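Superoxide dismutase [Fe] (Methanothermobacter thermautotrophicus, PDB 1MA1) destroys toxic superoxide radicals as an iron-dependent enzyme, converting them into hydrogen peroxide and molecular oxygen. Local coordinates at residues L164-W169 and D183-F188; V79-F84 and S130-L135; K6-L11 and A47-L52. All coordinates share one frame; numbering follows the deposited sequence.

Contact 1: L164-W169 and D183-F188; sequences LVLDVW and DYVEAF. With FE (Fe (III) ion), chain G.
Leu166 lays its CD1 methyl over one face of the Phe188 ring, 3.6 Å from the ring centroid, a CH-pi contact close to the middle of the face. The leucine reaches it because CG stands anti to the backbone N (chi1 171°), which carries the fork out from the strand; its second branch, CD2, lies 3.8 Å from Phe188 CD2. Leucine suits this place because its forked end lets CD1 meet both Phe188 and Tyr184, whose CE1 is 3.9 Å from it, while CD2 also rests on the phenylalanine. At the edge of the Phe188 ring, near its plane, Leu164 CD2 touches CZ at 4.1 Å.

The tyrosine adds the polar link. Tyr184 OH donates to the carbonyl O of Asp167 at 3.1 Å, tilted 27° from the carbonyl plane, giving the buried oxygen and the buried hydroxyl a partner in each other. This is the C-terminal domain of the iron/manganese superoxide dismutase fold, in which helix 181-188 packs on strand 164-167, the two short axes running in roughly opposite directions, 148° apart. Asp167, at the end of the strand, binds the iron through OD2 at 1.9 Å, alongside His33, His81, His171 and a water. The other oxygen, Asp167 OD1, accepts from Trp169 N in an Asx turn, so both carboxylate oxygens are occupied and the rotation of the group is restricted.

Packing thins out toward Val185, whose CG2 comes only to 4.4 Å from Val168 CG2; the compact beta-branched side chains fit here, and Ser121 and Ala124 of helix 113-125 cover Val185 as well. On the solvent side of the helix, Asp183 and Glu186 leave the strand alone, and Glu186 turns instead to a salt bridge with Arg117.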
loop_
_atom_site.group_PDB
_atom_site.type_symbol
_atom_site.label_atom_id
_atom_site.label_comp_id
_atom_site.label_asym_id
_atom_site.label_seq_id
_atom_site.Cartn_x
_atom_site.Cartn_y
_atom_site.Cartn_z
ATOM N N LEU A 164 -10.162 -18.416 -9.472
ATOM C CA LEU A 164 -9.186 -19.320 -8.877
ATOM C C LEU A 164 -8.351 -18.513 -7.892
ATOM O O LEU A 164 -7.993 -17.365 -8.172
ATOM C CB LEU A 164 -8.254 -19.867 -9.957
ATOM C CG LEU A 164 -7.640 -21.257 -9.788
ATOM C CD1 LEU A 164 -6.279 -21.235 -10.469
ATOM C CD2 LEU A 164 -7.497 -21.637 -8.338
ATOM N N VAL A 165 -8.013 -19.114 -6.760
ATOM C CA VAL A 165 -7.338 -18.389 -5.703
ATOM C C VAL A 165 -6.273 -19.271 -5.050
ATOM O O VAL A 165 -6.503 -20.452 -4.786
ATOM C CB VAL A 165 -8.388 -17.910 -4.650
ATOM C CG1 VAL A 165 -7.863 -18.068 -3.255
ATOM C CG2 VAL A 165 -8.748 -16.454 -4.899
ATOM N N LEU A 166 -5.106 -18.704 -4.792
ATOM C CA LEU A 166 -4.046 -19.431 -4.106
ATOM C C LEU A 166 -3.430 -18.609 -2.958
ATOM O O LEU A 166 -2.760 -17.603 -3.202
ATOM C CB LEU A 166 -2.959 -19.810 -5.124
ATOM C CG LEU A 166 -1.676 -20.385 -4.551
ATOM C CD1 LEU A 166 -2.008 -21.573 -3.659
ATOM C CD2 LEU A 166 -0.744 -20.758 -5.689
ATOM N N ASP A 167 -3.663 -19.029 -1.712
ATOM C CA ASP A 167 -3.154 -18.289 -0.561
ATOM C C ASP A 167 -1.641 -18.469 -0.518
ATOM O O ASP A 167 -1.129 -19.574 -0.687
ATOM C CB ASP A 167 -3.810 -18.781 0.749
ATOM C CG ASP A 167 -3.476 -17.893 1.956
ATOM O OD1 ASP A 167 -2.688 -16.951 1.767
ATOM O OD2 ASP A 167 -3.977 -18.129 3.099
ATOM N N VAL A 168 -0.924 -17.381 -0.283
ATOM C CA VAL A 168 0.513 -17.476 -0.207
ATOM C C VAL A 168 1.053 -16.629 0.957
ATOM O O VAL A 168 2.270 -16.417 1.087
ATOM C CB VAL A 168 1.109 -17.063 -1.584
ATOM C CG1 VAL A 168 1.408 -15.559 -1.635
ATOM C CG2 VAL A 168 2.309 -17.922 -1.897
ATOM N N TRP A 169 0.141 -16.152 1.807
ATOM C CA TRP A 169 0.476 -15.857 3.204
ATOM C C TRP A 169 1.348 -16.974 3.787
ATOM O O TRP A 169 1.136 -18.152 3.508
ATOM C CB TRP A 169 -0.787 -15.735 4.073
ATOM C CG TRP A 169 -1.560 -14.462 3.898
ATOM C CD1 TRP A 169 -2.193 -14.027 2.769
ATOM C CD2 TRP A 169 -1.793 -13.460 4.897
ATOM N NE1 TRP A 169 -2.796 -12.825 2.996
ATOM C CE2 TRP A 169 -2.572 -12.449 4.297
ATOM C CE3 TRP A 169 -1.420 -13.321 6.243
ATOM C CZ2 TRP A 169 -2.988 -11.305 5.000
ATOM C CZ3 TRP A 169 -1.835 -12.184 6.940
ATOM C CH2 TRP A 169 -2.608 -11.195 6.313
ATOM N N ASP A 183 7.774 -24.953 -3.191
ATOM C CA ASP A 183 7.343 -26.341 -3.075
ATOM C C ASP A 183 5.867 -26.396 -2.765
ATOM O O ASP A 183 5.149 -27.257 -3.284
ATOM C CB ASP A 183 8.075 -27.095 -1.964
ATOM C CG ASP A 183 9.520 -27.417 -2.311
ATOM O OD1 ASP A 183 9.890 -27.315 -3.509
ATOM O OD2 ASP A 183 10.279 -27.785 -1.370
ATOM N N TYR A 184 5.408 -25.494 -1.903
ATOM C CA TYR A 184 3.981 -25.351 -1.619
ATOM C C TYR A 184 3.157 -24.976 -2.863
ATOM O O TYR A 184 2.142 -25.611 -3.159
ATOM C CB TYR A 184 3.784 -24.302 -0.535
ATOM C CG TYR A 184 2.361 -23.834 -0.394
ATOM C CD1 TYR A 184 1.938 -22.644 -0.972
ATOM C CD2 TYR A 184 1.439 -24.565 0.350
ATOM C CE1 TYR A 184 0.627 -22.188 -0.802
ATOM C CE2 TYR A 184 0.131 -24.125 0.526
ATOM C CZ TYR A 184 -0.267 -22.941 -0.046
ATOM O OH TYR A 184 -1.556 -22.522 0.188
ATOM N N VAL A 185 3.583 -23.945 -3.591
ATOM C CA VAL A 185 2.934 -23.609 -4.851
ATOM C C VAL A 185 2.900 -24.784 -5.825
ATOM O O VAL A 185 1.891 -25.023 -6.471
ATOM C CB VAL A 185 3.622 -22.403 -5.530
ATOM C CG1 VAL A 185 3.071 -22.185 -6.942
ATOM C CG2 VAL A 185 3.432 -21.176 -4.671
ATOM N N GLU A 186 3.995 -25.526 -5.925
ATOM C CA GLU A 186 4.033 -26.703 -6.784
ATOM C C GLU A 186 3.067 -27.801 -6.316
ATOM O O GLU A 186 2.381 -28.419 -7.127
ATOM C CB GLU A 186 5.462 -27.241 -6.847
ATOM C CG GLU A 186 5.638 -28.435 -7.736
ATOM C CD GLU A 186 5.053 -28.195 -9.109
ATOM O OE1 GLU A 186 5.271 -27.086 -9.662
ATOM O OE2 GLU A 186 4.381 -29.123 -9.639
ATOM N N ALA A 187 3.003 -28.039 -5.010
ATOM C CA ALA A 187 2.074 -29.033 -4.475
ATOM C C ALA A 187 0.626 -28.660 -4.784
ATOM O O ALA A 187 -0.225 -29.530 -4.971
ATOM C CB ALA A 187 2.266 -29.181 -2.970
ATOM N N PHE A 188 0.360 -27.354 -4.855
ATOM C CA PHE A 188 -0.999 -26.841 -4.963
ATOM C C PHE A 188 -1.686 -27.390 -6.202
ATOM O O PHE A 188 -2.885 -27.666 -6.183
ATOM C CB PHE A 188 -0.958 -25.319 -5.010
ATOM C CG PHE A 188 -2.275 -24.680 -5.343
ATOM C CD1 PHE A 188 -3.343 -24.742 -4.451
ATOM C CD2 PHE A 188 -2.456 -24.029 -6.566
ATOM C CE1 PHE A 188 -4.573 -24.164 -4.780
ATOM C CE2 PHE A 188 -3.681 -23.452 -6.899
ATOM C CZ PHE A 188 -4.742 -23.518 -6.009
HETATM FE FE FE G . -4.584 -17.612 4.849
HETATM O O HOH W 1 -4.468 -15.722 4.558
#

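Contact 2: V79-F84 and S130-L135; sequences VLHLFF and SGWAVL. With FE (Fe (III) ion), chain G.
Leu80 lies along one face of the Trp132 indole, and its atoms can be followed across it. CB sits above the six-membered ring, offset toward the rim, 3.5 Å from Trp132 CZ2. With CG anti to the carbonyl carbon (chi1 -71°), the fork is carried along the indole to the five-membered ring, where CD1 stands 3.4 Å from the centroid and 12° off the normal, a CH-pi contact. CD2 turns to Val134, touching CG2 at 4.2 Å.

The far rim of the indole is used differently. Its six-membered edge points at the face of His81 in a T-shaped pair, planes at 87° and centroids 5.0 Å apart, with Trp132 CH2 over the middle of the imidazole. A second edge-to-face pair joins that ring to Phe84, centroids 5.9 Å apart. A broad, flat side chain suits a place where a face meets Leu80 and an edge meets His81 and Phe84. His81 is thus backed by the indole while NE2 binds the iron at 2.1 Å and ND1 is hydrogen-bonded to Gly77 O; Trp132 NE1 is hydrogen-bonded to His152 ND1. An alanine in place of Trp132 would probably open a gap beside Leu80 and the His81 face and leave His152 without its NE1 partner.

Helix 64-86 of the alpha-hairpin domain thereby rests on the central strand of the C-terminal sheet, 131-138, which lies between strands 143-150 and 164-167.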
loop_
_atom_site.group_PDB
_atom_site.type_symbol
_atom_site.label_atom_id
_atom_site.label_comp_id
_atom_site.label_asym_id
_atom_site.label_seq_id
_atom_site.Cartn_x
_atom_site.Cartn_y
_atom_site.Cartn_z
ATOM N N VAL A 79 -13.454 -13.441 2.358
ATOM C CA VAL A 79 -13.874 -13.810 1.007
ATOM C C VAL A 79 -12.845 -14.684 0.294
ATOM O O VAL A 79 -13.206 -15.693 -0.292
ATOM C CB VAL A 79 -14.132 -12.561 0.123
ATOM C CG1 VAL A 79 -14.446 -12.995 -1.284
ATOM C CG2 VAL A 79 -15.291 -11.755 0.665
ATOM N N LEU A 80 -11.575 -14.303 0.346
ATOM C CA LEU A 80 -10.526 -15.077 -0.324
ATOM C C LEU A 80 -10.328 -16.489 0.243
ATOM O O LEU A 80 -10.123 -17.441 -0.528
ATOM C CB LEU A 80 -9.185 -14.319 -0.282
ATOM C CG LEU A 80 -9.120 -13.076 -1.167
ATOM C CD1 LEU A 80 -7.871 -12.279 -0.934
ATOM C CD2 LEU A 80 -9.194 -13.517 -2.601
ATOM N N HIS A 81 -10.386 -16.633 1.576
ATOM C CA HIS A 81 -10.261 -17.967 2.166
ATOM C C HIS A 81 -11.473 -18.792 1.737
ATOM O O HIS A 81 -11.350 -19.978 1.445
ATOM C CB HIS A 81 -10.128 -17.924 3.708
ATOM C CG HIS A 81 -8.753 -17.549 4.196
ATOM N ND1 HIS A 81 -8.333 -16.242 4.280
ATOM C CD2 HIS A 81 -7.715 -18.300 4.661
ATOM C CE1 HIS A 81 -7.106 -16.199 4.782
ATOM N NE2 HIS A 81 -6.706 -17.435 5.024
ATOM N N LEU A 82 -12.633 -18.159 1.649
ATOM C CA LEU A 82 -13.826 -18.871 1.209
ATOM C C LEU A 82 -13.662 -19.514 -0.172
ATOM O O LEU A 82 -13.965 -20.691 -0.341
ATOM C CB LEU A 82 -15.031 -17.941 1.169
ATOM C CG LEU A 82 -16.376 -18.578 0.778
ATOM C CD1 LEU A 82 -16.756 -19.621 1.831
ATOM C CD2 LEU A 82 -17.472 -17.503 0.700
ATOM N N PHE A 83 -13.198 -18.748 -1.157
ATOM C CA PHE A 83 -12.967 -19.288 -2.494
ATOM C C PHE A 83 -11.787 -20.251 -2.534
ATOM O O PHE A 83 -11.756 -21.160 -3.359
ATOM C CB PHE A 83 -12.728 -18.157 -3.513
ATOM C CG PHE A 83 -13.977 -17.425 -3.927
ATOM C CD1 PHE A 83 -14.634 -16.570 -3.045
ATOM C CD2 PHE A 83 -14.511 -17.598 -5.198
ATOM C CE1 PHE A 83 -15.795 -15.905 -3.424
ATOM C CE2 PHE A 83 -15.678 -16.933 -5.581
ATOM C CZ PHE A 83 -16.319 -16.087 -4.690
ATOM N N PHE A 84 -10.816 -20.034 -1.648
ATOM C CA PHE A 84 -9.607 -20.854 -1.604
ATOM C C PHE A 84 -9.977 -22.294 -1.267
ATOM O O PHE A 84 -9.641 -23.210 -2.008
ATOM C CB PHE A 84 -8.637 -20.301 -0.556
ATOM C CG PHE A 84 -7.332 -21.050 -0.472
ATOM C CD1 PHE A 84 -6.562 -21.264 -1.608
ATOM C CD2 PHE A 84 -6.858 -21.515 0.747
ATOM C CE1 PHE A 84 -5.331 -21.932 -1.527
ATOM C CE2 PHE A 84 -5.632 -22.175 0.845
ATOM C CZ PHE A 84 -4.865 -22.386 -0.298
ATOM N N SER A 130 2.783 -11.201 2.624
ATOM C CA SER A 130 1.459 -11.835 2.602
ATOM C C SER A 130 0.721 -11.502 1.317
ATOM O O SER A 130 0.698 -10.346 0.892
ATOM C CB SER A 130 0.618 -11.339 3.771
ATOM O OG SER A 130 1.361 -11.320 4.965
ATOM N N GLY A 131 0.098 -12.496 0.698
ATOM C CA GLY A 131 -0.813 -12.192 -0.387
ATOM C C GLY A 131 -1.298 -13.417 -1.125
ATOM O O GLY A 131 -1.174 -14.536 -0.634
ATOM N N TRP A 132 -1.852 -13.197 -2.315
ATOM C CA TRP A 132 -2.554 -14.229 -3.075
ATOM C C TRP A 132 -2.207 -14.082 -4.555
ATOM O O TRP A 132 -1.921 -12.981 -5.025
ATOM C CB TRP A 132 -4.068 -14.093 -2.920
ATOM C CG TRP A 132 -4.555 -14.062 -1.517
ATOM C CD1 TRP A 132 -4.424 -13.038 -0.615
ATOM C CD2 TRP A 132 -5.284 -15.091 -0.854
ATOM N NE1 TRP A 132 -5.032 -13.371 0.569
ATOM C CE2 TRP A 132 -5.566 -14.631 0.452
ATOM C CE3 TRP A 132 -5.733 -16.359 -1.236
ATOM C CZ2 TRP A 132 -6.277 -15.402 1.386
ATOM C CZ3 TRP A 132 -6.438 -17.124 -0.309
ATOM C CH2 TRP A 132 -6.701 -16.642 0.987
ATOM N N ALA A 133 -2.255 -15.189 -5.287
ATOM C CA ALA A 133 -2.531 -15.138 -6.718
ATOM C C ALA A 133 -3.984 -15.490 -6.999
ATOM O O ALA A 133 -4.519 -16.457 -6.453
ATOM C CB ALA A 133 -1.619 -16.086 -7.469
ATOM N N VAL A 134 -4.615 -14.694 -7.857
ATOM C CA VAL A 134 -6.037 -14.826 -8.157
ATOM C C VAL A 134 -6.272 -14.751 -9.655
ATOM O O VAL A 134 -5.808 -13.822 -10.309
ATOM C CB VAL A 134 -6.849 -13.700 -7.477
ATOM C CG1 VAL A 134 -8.317 -13.864 -7.790
ATOM C CG2 VAL A 134 -6.624 -13.722 -5.955
ATOM N N LEU A 135 -7.009 -15.717 -10.201
ATOM C CA LEU A 135 -7.446 -15.631 -11.594
ATOM C C LEU A 135 -8.798 -14.944 -11.672
ATOM O O LEU A 135 -9.673 -15.192 -10.847
ATOM C CB LEU A 135 -7.555 -17.017 -12.202
ATOM C CG LEU A 135 -7.943 -17.044 -13.684
ATOM C CD1 LEU A 135 -6.866 -16.324 -14.467
ATOM C CD2 LEU A 135 -8.082 -18.491 -14.180
HETATM FE FE FE G . -4.584 -17.612 4.849
HETATM O O HOH W 1 -4.468 -15.722 4.558
#

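Contact 3: K6-L11 and A47-L52; sequences KKFYEL and ALLRKL
Phe8 and Tyr9, neighbours in an extended segment, both reach Leu49 on helix 27-57 but at different atoms. The Phe8 and Leu49 side chains pass each other running in opposite senses, with Phe8 CE1 4.1 Å from Leu49 CB. Tyr9 crosses the leucine at about a right angle and meets one branch, its CE2 lying 4.0 Å from Leu49 CD1. A leucine answers both demands, since its stem packs on one aromatic and its methyl on the other; CG anti to the carbonyl carbon (chi1 -70°) carries CD1 out to the tyrosine.

Arg50 comes at Phe8 from about a right angle. The touch is aliphatic: CG lies 3.7 Å from Phe8 CE1 and 3.8 Å from CZ. The chain bends at chi3, and the guanidinium and ring planes are 42° apart. Arginine suits this exposed position, since its methylenes can rest on the ring and its charged end can probably stay hydrated.

Phe8's flat ring meets these methylenes and also makes a cation-pi contact with Arg143 of a neighbouring subunit; Phe145 of that same subunit packs on Leu49. Tyr9's ring fills a buried place against Leu49 and Tyr78, and its backbone N is hydrogen-bonded to Asn46 OD1. The contact thus lays the N-terminal segment along the first helix of the alpha-hairpin domain of iron/manganese superoxide dismutases, at a subunit interface of the tetramer.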
loop_
_atom_site.group_PDB
_atom_site.type_symbol
_atom_site.label_atom_id
_atom_site.label_comp_id
_atom_site.label_asym_id
_atom_site.label_seq_id
_atom_site.Cartn_x
_atom_site.Cartn_y
_atom_site.Cartn_z
ATOM N N LYS A 6 -30.021 -7.825 12.224
ATOM C CA LYS A 6 -28.720 -7.729 11.568
ATOM C C LYS A 6 -28.171 -9.119 11.278
ATOM O O LYS A 6 -28.663 -10.107 11.809
ATOM C CB LYS A 6 -27.734 -6.975 12.465
ATOM C CG LYS A 6 -28.114 -5.525 12.741
ATOM C CD LYS A 6 -28.097 -4.676 11.460
ATOM C CE LYS A 6 -28.411 -3.211 11.753
ATOM N NZ LYS A 6 -28.184 -2.340 10.574
ATOM N N LYS A 7 -27.144 -9.196 10.442
ATOM C CA LYS A 7 -26.586 -10.480 10.073
ATOM C C LYS A 7 -25.062 -10.405 9.967
ATOM O O LYS A 7 -24.499 -9.347 9.679
ATOM C CB LYS A 7 -27.230 -10.940 8.767
ATOM C CG LYS A 7 -26.916 -12.367 8.396
ATOM C CD LYS A 7 -27.984 -12.978 7.494
ATOM C CE LYS A 7 -28.101 -12.254 6.168
ATOM N NZ LYS A 7 -28.971 -12.972 5.204
ATOM N N PHE A 8 -24.394 -11.520 10.238
ATOM C CA PHE A 8 -22.956 -11.504 10.504
ATOM C C PHE A 8 -22.217 -12.614 9.784
ATOM O O PHE A 8 -22.822 -13.494 9.179
ATOM C CB PHE A 8 -22.687 -11.621 12.001
ATOM C CG PHE A 8 -23.084 -10.405 12.782
ATOM C CD1 PHE A 8 -22.253 -9.292 12.824
ATOM C CD2 PHE A 8 -24.316 -10.349 13.450
ATOM C CE1 PHE A 8 -22.637 -8.136 13.519
ATOM C CE2 PHE A 8 -24.710 -9.200 14.143
ATOM C CZ PHE A 8 -23.869 -8.098 14.177
ATOM N N TYR A 9 -20.897 -12.569 9.851
ATOM C CA TYR A 9 -20.079 -13.564 9.186
ATOM C C TYR A 9 -19.939 -14.793 10.066
ATOM O O TYR A 9 -19.885 -14.682 11.288
ATOM C CB TYR A 9 -18.704 -12.972 8.875
ATOM C CG TYR A 9 -18.709 -11.970 7.747
ATOM C CD1 TYR A 9 -18.893 -12.384 6.423
ATOM C CD2 TYR A 9 -18.510 -10.608 7.991
ATOM C CE1 TYR A 9 -18.877 -11.472 5.381
ATOM C CE2 TYR A 9 -18.493 -9.690 6.956
ATOM C CZ TYR A 9 -18.676 -10.124 5.657
ATOM O OH TYR A 9 -18.710 -9.212 4.630
ATOM N N GLU A 10 -19.879 -15.963 9.440
ATOM C CA GLU A 10 -19.516 -17.187 10.147
ATOM C C GLU A 10 -18.430 -17.978 9.431
ATOM O O GLU A 10 -18.327 -17.945 8.202
ATOM C CB GLU A 10 -20.754 -18.051 10.326
ATOM C CG GLU A 10 -21.756 -17.446 11.291
ATOM C CD GLU A 10 -23.077 -18.181 11.296
ATOM O OE1 GLU A 10 -23.933 -17.866 12.164
ATOM O OE2 GLU A 10 -23.253 -19.067 10.427
ATOM N N LEU A 11 -17.615 -18.694 10.201
ATOM C CA LEU A 11 -16.627 -19.587 9.612
ATOM C C LEU A 11 -17.337 -20.672 8.818
ATOM O O LEU A 11 -18.096 -21.463 9.374
ATOM C CB LEU A 11 -15.773 -20.226 10.699
ATOM C CG LEU A 11 -14.582 -21.039 10.181
ATOM C CD1 LEU A 11 -13.577 -20.091 9.493
ATOM C CD2 LEU A 11 -13.908 -21.796 11.328
ATOM N N ALA A 47 -16.500 -7.706 14.467
ATOM C CA ALA A 47 -16.270 -6.706 15.497
ATOM C C ALA A 47 -16.503 -5.356 14.889
ATOM O O ALA A 47 -17.050 -4.461 15.523
ATOM C CB ALA A 47 -14.865 -6.785 16.018
ATOM N N LEU A 48 -16.085 -5.210 13.644
ATOM C CA LEU A 48 -16.096 -3.919 12.984
ATOM C C LEU A 48 -17.519 -3.571 12.584
ATOM O O LEU A 48 -17.954 -2.427 12.716
ATOM C CB LEU A 48 -15.193 -3.969 11.762
ATOM C CG LEU A 48 -14.998 -2.670 11.011
ATOM C CD1 LEU A 48 -14.482 -1.591 11.941
ATOM C CD2 LEU A 48 -14.015 -2.925 9.909
ATOM N N LEU A 49 -18.253 -4.566 12.099
ATOM C CA LEU A 49 -19.644 -4.353 11.773
ATOM C C LEU A 49 -20.391 -3.857 12.998
ATOM O O LEU A 49 -21.159 -2.909 12.916
ATOM C CB LEU A 49 -20.290 -5.636 11.251
ATOM C CG LEU A 49 -19.843 -6.100 9.859
ATOM C CD1 LEU A 49 -20.573 -7.370 9.468
ATOM C CD2 LEU A 49 -20.129 -5.017 8.853
ATOM N N ARG A 50 -20.160 -4.477 14.145
ATOM C CA ARG A 50 -20.845 -4.050 15.353
ATOM C C ARG A 50 -20.452 -2.623 15.749
ATOM O O ARG A 50 -21.298 -1.815 16.163
ATOM C CB ARG A 50 -20.545 -5.010 16.499
ATOM C CG ARG A 50 -21.271 -6.335 16.394
ATOM C CD ARG A 50 -21.132 -7.133 17.685
ATOM N NE ARG A 50 -19.732 -7.451 17.974
ATOM C CZ ARG A 50 -19.094 -8.506 17.479
ATOM N NH1 ARG A 50 -19.747 -9.358 16.679
ATOM N NH2 ARG A 50 -17.805 -8.686 17.757
ATOM N N LYS A 51 -19.170 -2.315 15.616
ATOM C CA LYS A 51 -18.681 -0.976 15.878
ATOM C C LYS A 51 -19.435 0.071 15.039
ATOM O O LYS A 51 -19.883 1.090 15.565
ATOM C CB LYS A 51 -17.191 -0.926 15.579
ATOM C CG LYS A 51 -16.540 0.413 15.814
ATOM C CD LYS A 51 -15.104 0.412 15.267
ATOM C CE LYS A 51 -14.369 1.732 15.523
ATOM N NZ LYS A 51 -14.115 2.010 16.981
ATOM N N LEU A 52 -19.579 -0.191 13.742
ATOM C CA LEU A 52 -20.255 0.738 12.861
ATOM C C LEU A 52 -21.748 0.800 13.156
ATOM O O LEU A 52 -22.350 1.867 13.065
ATOM C CB LEU A 52 -20.037 0.358 11.392
ATOM C CG LEU A 52 -18.624 0.529 10.806
ATOM C CD1 LEU A 52 -18.676 0.161 9.349
ATOM C CD2 LEU A 52 -18.099 1.945 10.959
#

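Contacts 1 and 2 adjoin, their centres 10 Å apart, and share the iron with its bound water: the first supplies Asp167, the second His81. Strands 164-167 and 131-138 are neighbours in one antiparallel sheet, joined by probable hydrogen bonds such as Leu164 O to Leu135 N at 2.8 Å, and Asp167 CB rests 3.3 Å from Trp132 CZ3. The metal site thus lies where the two domains meet. Contact 3 is peripheral, its centre about 21 Å from that of contact 2 and 29 Å from that of contact 1. Its helix 27-57 nevertheless carries another iron ligand, His33, and contacts 2 and 3 both touch the third subunit.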